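Local coordinates for DUF1214 domain-containing protein (Burkholderia cenocepacia, PDB 6ANS) that is of unknown function but carries two DUF1214 sequence regions and, in this crystal, a phosphate ion held between two antiparallel sheets, at residues D156-E161 and D273-Y278; I363-V368 and V374-R379. All blocks are in the same frame, centred on the assembly; numbering follows the deposited sequence.

Interaction 1: D156-E161 and D273-Y278; sequences DAKQLE and DPNIYY. With PO4 (phosphate ion), chain E.
Two Asx turns meet where the side chain of N275, in the type I beta turn D273 to I276, reaches D156 and K158 in the loop after strand 151-155. The N275 amide is an example of one primary amide answering an ion pair with both of its ends. Its ND2 gives a nearly straight bond to OD2 of D156 (168°), whose refined length is so short that its exact value is doubtful. Carboxylate and amide are almost coplanar, 17° apart. OD1 of N275 takes a bond from NZ of K158 at 3.0 Å, with the ammonium above the carbonyl plane. NZ of K158 also forms a salt bridge with OD2 of D156 (3.0 Å), on the syn side but somewhat out of the carboxylate plane. K158 runs extended to CE and bends at its last torsion (chi4 56°), which turns NZ toward the amide. Each turn is held from within: N of K158 binds OD1 of D156 (2.9 Å) from above the carboxylate plane, and N of N275 binds OD1 of D273 (2.7 Å). OH of Y278 accepts from N of D273 and also bonds O4 of the phosphate. ND2 of N275 pairs with Y133, which joins S135 on OD2 of D273. The contact thus sits beside strands 133-140 and 151-155, where F154 packs on D273, P274 and N275, while helix 264-269 touches P274 and Y278.

Interaction 2: I363-V368 and V374-R379; sequences ICWRWV and VHPRTR. With PO4 (phosphate ion), chain E.
The indole NE1 of W367 gives its hydrogen to the backbone O of V374 at 2.8 Å, a bond bent to 137° that joins strand 360-368 to the segment leading into strand 377-382. The oxygen lies at the edge of the indole, close to the ring plane, whereas the donor is tilted from the plane of the carbonyl. Beside this bond CZ2 of W367 rests 4.0 Å from CB of V374, so the carbonyl oxygen meets the ring edge while CB stands above the ring plane. Two residues earlier on 363-368 and two later on 374-379, P376 lays its CG over the face of W365, 4.0 Å from the centroid of the six-membered ring and only 17° off the normal, a CH-pi contact. With CG of W365 opposite its backbone nitrogen (chi1 -171°), the indole swings to where its face can meet CG of P376. The two tryptophans also meet each other: NE1 of W365 stands 3.3 Å above the plane of W367, offset toward the rim, while CE3 of W367 lies at the edge of W365. Further aromatic neighbours are W304, stacked on W365, and Y279.

Strand alternation sends R366 to the other side of the sheet. NE and NH2 of R366 bind phosphate O1 (2.7 Å) and O2 (2.9 Å), SG of C364 lies over one guanidinium face, and NH1 is engaged by N305 and Q307. One strand therefore presents two chemistries: a buried aromatic face, where an indole N-H satisfies a carbonyl and a proline packs on pi electrons, and an arginine that, with R194 and the tyrosines Y111 and Y278, is consistent with an anion site, although the phosphate probably came from the crystallisation liquor.

From the N terminus, interaction 1 closes first: it brings the loop after strand 151-155 back to the turn that leads into strand 276-284, enclosing 111 residues that include the long helix 224-251 and joining the sheets of those two strands. Interaction 2 follows in series, neither nested nor crossed, and closes the short turn between strands 360-368 and 377-382, members of different sheets, with five residues between its segments. The two join because strands 276-284 and 360-368 are antiparallel neighbours, with N of Y277 2.8 Å from O of W367, a probable hydrogen bond. Y278 and R366 both reach the phosphate, which Y111 and R194, from strands 109-115 and 188-196, bind as well.

Interaction 1: D156-E161 and D273-Y278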
loop_
_atom_site.group_PDB
_atom_site.type_symbol
_atom_site.label_atom_id
_atom_site.label_comp_id
_atom_site.label_asym_id
_atom_site.label_seq_id
_atom_site.Cartn_x
_atom_site.Cartn_y
_atom_site.Cartn_z
ATOM N N ASP A 156 -22.094 15.696 -3.009
ATOM C CA ASP A 156 -22.662 14.421 -2.577
ATOM C C ASP A 156 -23.919 14.163 -3.411
ATOM O O ASP A 156 -24.143 14.801 -4.449
ATOM C CB ASP A 156 -22.930 14.403 -1.067
ATOM C CG ASP A 156 -24.007 15.392 -0.633
ATOM O OD1 ASP A 156 -24.643 16.045 -1.489
ATOM O OD2 ASP A 156 -24.215 15.515 0.594
ATOM N N ALA A 157 -24.769 13.227 -2.946
ATOM C CA ALA A 157 -25.984 12.856 -3.691
ATOM C C ALA A 157 -26.962 14.019 -3.837
ATOM O O ALA A 157 -27.782 14.025 -4.764
ATOM C CB ALA A 157 -26.709 11.698 -3.010
ATOM N N LYS A 158 -26.922 14.991 -2.919
ATOM C CA LYS A 158 -27.880 16.094 -2.965
ATOM C C LYS A 158 -27.795 16.853 -4.283
ATOM O O LYS A 158 -28.802 17.397 -4.757
ATOM C CB LYS A 158 -27.641 17.060 -1.805
ATOM C CG LYS A 158 -27.735 16.473 -0.418
ATOM C CD LYS A 158 -27.644 17.592 0.616
ATOM C CE LYS A 158 -27.714 17.040 2.025
ATOM N NZ LYS A 158 -26.660 16.012 2.241
ATOM N N GLN A 159 -26.588 16.990 -4.838
ATOM C CA GLN A 159 -26.406 17.654 -6.120
ATOM C C GLN A 159 -25.990 16.720 -7.251
ATOM O O GLN A 159 -26.017 17.144 -8.412
ATOM C CB GLN A 159 -25.379 18.799 -6.000
ATOM C CG GLN A 159 -25.781 19.941 -5.033
ATOM C CD GLN A 159 -26.970 20.784 -5.515
ATOM O OE1 GLN A 159 -27.243 20.878 -6.713
ATOM N NE2 GLN A 159 -27.676 21.404 -4.570
ATOM N N LEU A 160 -25.646 15.462 -6.969
ATOM C CA LEU A 160 -25.092 14.618 -8.020
ATOM C C LEU A 160 -26.152 14.213 -9.034
ATOM O O LEU A 160 -27.271 13.829 -8.680
ATOM C CB LEU A 160 -24.453 13.357 -7.434
ATOM C CG LEU A 160 -23.604 12.535 -8.419
ATOM C CD1 LEU A 160 -22.451 13.315 -9.042
ATOM C CD2 LEU A 160 -23.132 11.227 -7.784
ATOM N N GLU A 161 -25.759 14.251 -10.303
ATOM C CA GLU A 161 -26.594 13.825 -11.415
ATOM C C GLU A 161 -25.985 12.559 -11.990
ATOM O O GLU A 161 -24.841 12.578 -12.461
ATOM C CB GLU A 161 -26.680 14.911 -12.489
ATOM N N ASP A 273 -16.176 15.613 6.695
ATOM C CA ASP A 273 -17.214 15.667 5.679
ATOM C C ASP A 273 -18.320 16.565 6.205
ATOM O O ASP A 273 -18.840 16.293 7.299
ATOM C CB ASP A 273 -17.736 14.254 5.382
ATOM C CG ASP A 273 -18.898 14.222 4.361
ATOM O OD1 ASP A 273 -19.764 15.117 4.385
ATOM O OD2 ASP A 273 -18.962 13.260 3.550
ATOM N N PRO A 274 -18.717 17.615 5.481
ATOM C CA PRO A 274 -19.691 18.579 6.035
ATOM C C PRO A 274 -21.091 18.027 6.251
ATOM O O PRO A 274 -21.908 18.749 6.841
ATOM C CB PRO A 274 -19.711 19.702 4.990
ATOM C CG PRO A 274 -19.279 19.045 3.725
ATOM C CD PRO A 274 -18.231 18.034 4.157
ATOM N N ASN A 275 -21.405 16.804 5.788
ATOM C CA ASN A 275 -22.661 16.151 6.151
ATOM C C ASN A 275 -22.623 15.507 7.520
ATOM O O ASN A 275 -23.669 15.067 8.004
ATOM C CB ASN A 275 -23.046 15.051 5.151
ATOM C CG ASN A 275 -23.545 15.608 3.850
ATOM O OD1 ASN A 275 -24.206 16.650 3.818
ATOM N ND2 ASN A 275 -23.238 14.918 2.762
ATOM N N ILE A 276 -21.464 15.448 8.158
ATOM C CA ILE A 276 -21.268 14.610 9.329
ATOM C C ILE A 276 -21.179 15.481 10.570
ATOM O O ILE A 276 -20.466 16.492 10.588
ATOM C CB ILE A 276 -20.013 13.738 9.184
ATOM C CG1 ILE A 276 -20.091 12.937 7.882
ATOM C CG2 ILE A 276 -19.875 12.837 10.391
ATOM C CD1 ILE A 276 -18.980 11.911 7.746
ATOM N N TYR A 277 -21.900 15.077 11.603
ATOM C CA TYR A 277 -21.797 15.650 12.934
ATOM C C TYR A 277 -21.023 14.662 13.800
ATOM O O TYR A 277 -21.416 13.493 13.917
ATOM C CB TYR A 277 -23.200 15.921 13.489
ATOM C CG TYR A 277 -23.244 16.779 14.725
ATOM C CD1 TYR A 277 -23.154 16.211 15.986
ATOM C CD2 TYR A 277 -23.421 18.159 14.633
ATOM C CE1 TYR A 277 -23.225 16.986 17.130
ATOM C CE2 TYR A 277 -23.486 18.955 15.780
ATOM C CZ TYR A 277 -23.387 18.356 17.021
ATOM O OH TYR A 277 -23.442 19.111 18.167
ATOM N N TYR A 278 -19.905 15.116 14.362
ATOM C CA TYR A 278 -18.946 14.259 15.046
ATOM C C TYR A 278 -19.036 14.391 16.564
ATOM O O TYR A 278 -19.295 15.476 17.103
ATOM C CB TYR A 278 -17.518 14.595 14.623
ATOM C CG TYR A 278 -17.195 14.420 13.149
ATOM C CD1 TYR A 278 -16.604 13.238 12.685
ATOM C CD2 TYR A 278 -17.430 15.442 12.233
ATOM C CE1 TYR A 278 -16.288 13.073 11.339
ATOM C CE2 TYR A 278 -17.115 15.287 10.881
ATOM C CZ TYR A 278 -16.542 14.091 10.441
ATOM O OH TYR A 278 -16.202 13.919 9.116
HETATM P P PO4 E . -14.694 10.761 8.580
HETATM O O1 PO4 E . -16.164 10.571 8.862
HETATM O O2 PO4 E . -13.943 10.094 9.688
HETATM O O3 PO4 E . -14.307 10.178 7.245
HETATM O O4 PO4 E . -14.440 12.248 8.559
#

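Interaction 2: I363-V368 and V374-R379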
loop_
_atom_site.group_PDB
_atom_site.type_symbol
_atom_site.label_atom_id
_atom_site.label_comp_id
_atom_site.label_asym_id
_atom_site.label_seq_id
_atom_site.Cartn_x
_atom_site.Cartn_y
_atom_site.Cartn_z
ATOM N N ILE A 363 -12.783 7.247 21.001
ATOM C CA ILE A 363 -14.071 6.778 20.505
ATOM C C ILE A 363 -14.693 7.906 19.694
ATOM O O ILE A 363 -14.546 9.084 20.037
ATOM C CB ILE A 363 -14.972 6.315 21.673
ATOM C CG1 ILE A 363 -16.316 5.786 21.180
ATOM C CG2 ILE A 363 -15.220 7.457 22.658
ATOM C CD1 ILE A 363 -17.089 5.093 22.278
ATOM N N CYS A 364 -15.374 7.539 18.603
ATOM C CA CYS A 364 -16.005 8.495 17.696
ATOM C C CYS A 364 -17.410 8.038 17.310
ATOM O O CYS A 364 -17.605 6.890 16.896
ATOM C CB CYS A 364 -15.163 8.680 16.422
ATOM S SG CYS A 364 -15.917 9.740 15.132
ATOM N N TRP A 365 -18.372 8.953 17.416
ATOM C CA TRP A 365 -19.743 8.746 16.991
ATOM C C TRP A 365 -20.050 9.718 15.858
ATOM O O TRP A 365 -19.614 10.875 15.892
ATOM C CB TRP A 365 -20.704 8.957 18.170
ATOM C CG TRP A 365 -22.147 8.567 17.906
ATOM C CD1 TRP A 365 -23.009 9.141 17.007
ATOM C CD2 TRP A 365 -22.895 7.544 18.578
ATOM N NE1 TRP A 365 -24.241 8.529 17.075
ATOM C CE2 TRP A 365 -24.197 7.545 18.027
ATOM C CE3 TRP A 365 -22.593 6.630 19.593
ATOM C CZ2 TRP A 365 -25.187 6.655 18.447
ATOM C CZ3 TRP A 365 -23.582 5.748 20.011
ATOM C CH2 TRP A 365 -24.867 5.773 19.440
ATOM N N ARG A 366 -20.776 9.244 14.843
ATOM C CA ARG A 366 -21.153 10.065 13.695
ATOM C C ARG A 366 -22.652 10.015 13.471
ATOM O O ARG A 366 -23.227 8.928 13.401
ATOM C CB ARG A 366 -20.478 9.595 12.410
ATOM C CG ARG A 366 -18.973 9.790 12.348
ATOM C CD ARG A 366 -18.480 9.218 11.020
ATOM N NE ARG A 366 -17.031 9.104 10.983
ATOM C CZ ARG A 366 -16.343 8.125 11.567
ATOM N NH1 ARG A 366 -16.980 7.182 12.253
ATOM N NH2 ARG A 366 -15.013 8.104 11.481
ATOM N N TRP A 367 -23.273 11.186 13.329
ATOM C CA TRP A 367 -24.527 11.324 12.593
ATOM C C TRP A 367 -24.207 11.865 11.205
ATOM O O TRP A 367 -23.475 12.852 11.079
ATOM C CB TRP A 367 -25.521 12.273 13.274
ATOM C CG TRP A 367 -25.892 11.973 14.697
ATOM C CD1 TRP A 367 -25.704 12.785 15.776
ATOM C CD2 TRP A 367 -26.551 10.798 15.193
ATOM N NE1 TRP A 367 -26.196 12.191 16.913
ATOM C CE2 TRP A 367 -26.719 10.968 16.583
ATOM C CE3 TRP A 367 -27.008 9.622 14.600
ATOM C CZ2 TRP A 367 -27.320 9.998 17.390
ATOM C CZ3 TRP A 367 -27.606 8.656 15.403
ATOM C CH2 TRP A 367 -27.752 8.852 16.784
ATOM N N VAL A 368 -24.729 11.214 10.171
ATOM C CA VAL A 368 -24.553 11.653 8.787
ATOM C C VAL A 368 -25.912 12.082 8.239
ATOM O O VAL A 368 -26.841 11.266 8.129
ATOM C CB VAL A 368 -23.921 10.553 7.920
ATOM C CG1 VAL A 368 -23.697 11.056 6.501
ATOM C CG2 VAL A 368 -22.594 10.091 8.533
ATOM N N VAL A 374 -28.741 13.856 18.073
ATOM C CA VAL A 374 -29.121 13.379 19.395
ATOM C C VAL A 374 -27.833 13.009 20.121
ATOM O O VAL A 374 -27.024 12.232 19.602
ATOM C CB VAL A 374 -30.087 12.179 19.308
ATOM C CG1 VAL A 374 -30.363 11.594 20.693
ATOM C CG2 VAL A 374 -31.412 12.596 18.611
ATOM N N HIS A 375 -27.637 13.577 21.304
ATOM C CA HIS A 375 -26.345 13.508 21.981
ATOM C C HIS A 375 -26.284 12.294 22.898
ATOM O O HIS A 375 -27.077 12.210 23.842
ATOM C CB HIS A 375 -26.110 14.783 22.766
ATOM C CG HIS A 375 -25.997 15.997 21.899
ATOM N ND1 HIS A 375 -25.588 15.932 20.584
ATOM C CD2 HIS A 375 -26.254 17.305 22.149
ATOM C CE1 HIS A 375 -25.577 17.147 20.067
ATOM N NE2 HIS A 375 -25.973 17.999 20.996
ATOM N N PRO A 376 -25.369 11.351 22.679
ATOM C CA PRO A 376 -25.309 10.174 23.551
ATOM C C PRO A 376 -24.971 10.535 24.992
ATOM O O PRO A 376 -24.201 11.460 25.262
ATOM C CB PRO A 376 -24.200 9.319 22.920
ATOM C CG PRO A 376 -24.059 9.827 21.514
ATOM C CD PRO A 376 -24.362 11.292 21.607
ATOM N N ARG A 377 -25.566 9.793 25.917
ATOM C CA ARG A 377 -25.147 9.782 27.306
ATOM C C ARG A 377 -24.378 8.493 27.571
ATOM O O ARG A 377 -24.522 7.500 26.852
ATOM C CB ARG A 377 -26.345 9.891 28.255
ATOM C CG ARG A 377 -27.453 8.887 28.014
ATOM C CD ARG A 377 -28.723 9.244 28.818
ATOM N NE ARG A 377 -29.841 8.347 28.512
ATOM C CZ ARG A 377 -29.967 7.126 29.024
ATOM N NH1 ARG A 377 -29.053 6.669 29.870
ATOM N NH2 ARG A 377 -31.006 6.365 28.704
ATOM N N THR A 378 -23.529 8.532 28.598
ATOM C CA THR A 378 -22.668 7.411 28.937
ATOM C C THR A 378 -22.679 7.201 30.444
ATOM O O THR A 378 -22.950 8.123 31.218
ATOM C CB THR A 378 -21.218 7.641 28.490
ATOM O OG1 THR A 378 -20.640 8.673 29.300
ATOM C CG2 THR A 378 -21.153 8.054 27.015
ATOM N N ARG A 379 -22.365 5.973 30.855
ATOM C CA ARG A 379 -22.073 5.686 32.253
ATOM C C ARG A 379 -21.211 4.431 32.316
ATOM O O ARG A 379 -21.261 3.583 31.421
ATOM C CB ARG A 379 -23.348 5.527 33.088
ATOM C CG ARG A 379 -24.162 4.295 32.794
ATOM C CD ARG A 379 -25.519 4.359 33.495
ATOM N NE ARG A 379 -26.207 3.071 33.458
ATOM C CZ ARG A 379 -26.917 2.638 32.421
ATOM N NH1 ARG A 379 -27.022 3.394 31.334
ATOM N NH2 ARG A 379 -27.512 1.448 32.467
HETATM P P PO4 E . -14.694 10.761 8.580
HETATM O O1 PO4 E . -16.164 10.571 8.862
HETATM O O2 PO4 E . -13.943 10.094 9.688
HETATM O O3 PO4 E . -14.307 10.178 7.245
HETATM O O4 PO4 E . -14.440 12.248 8.559
#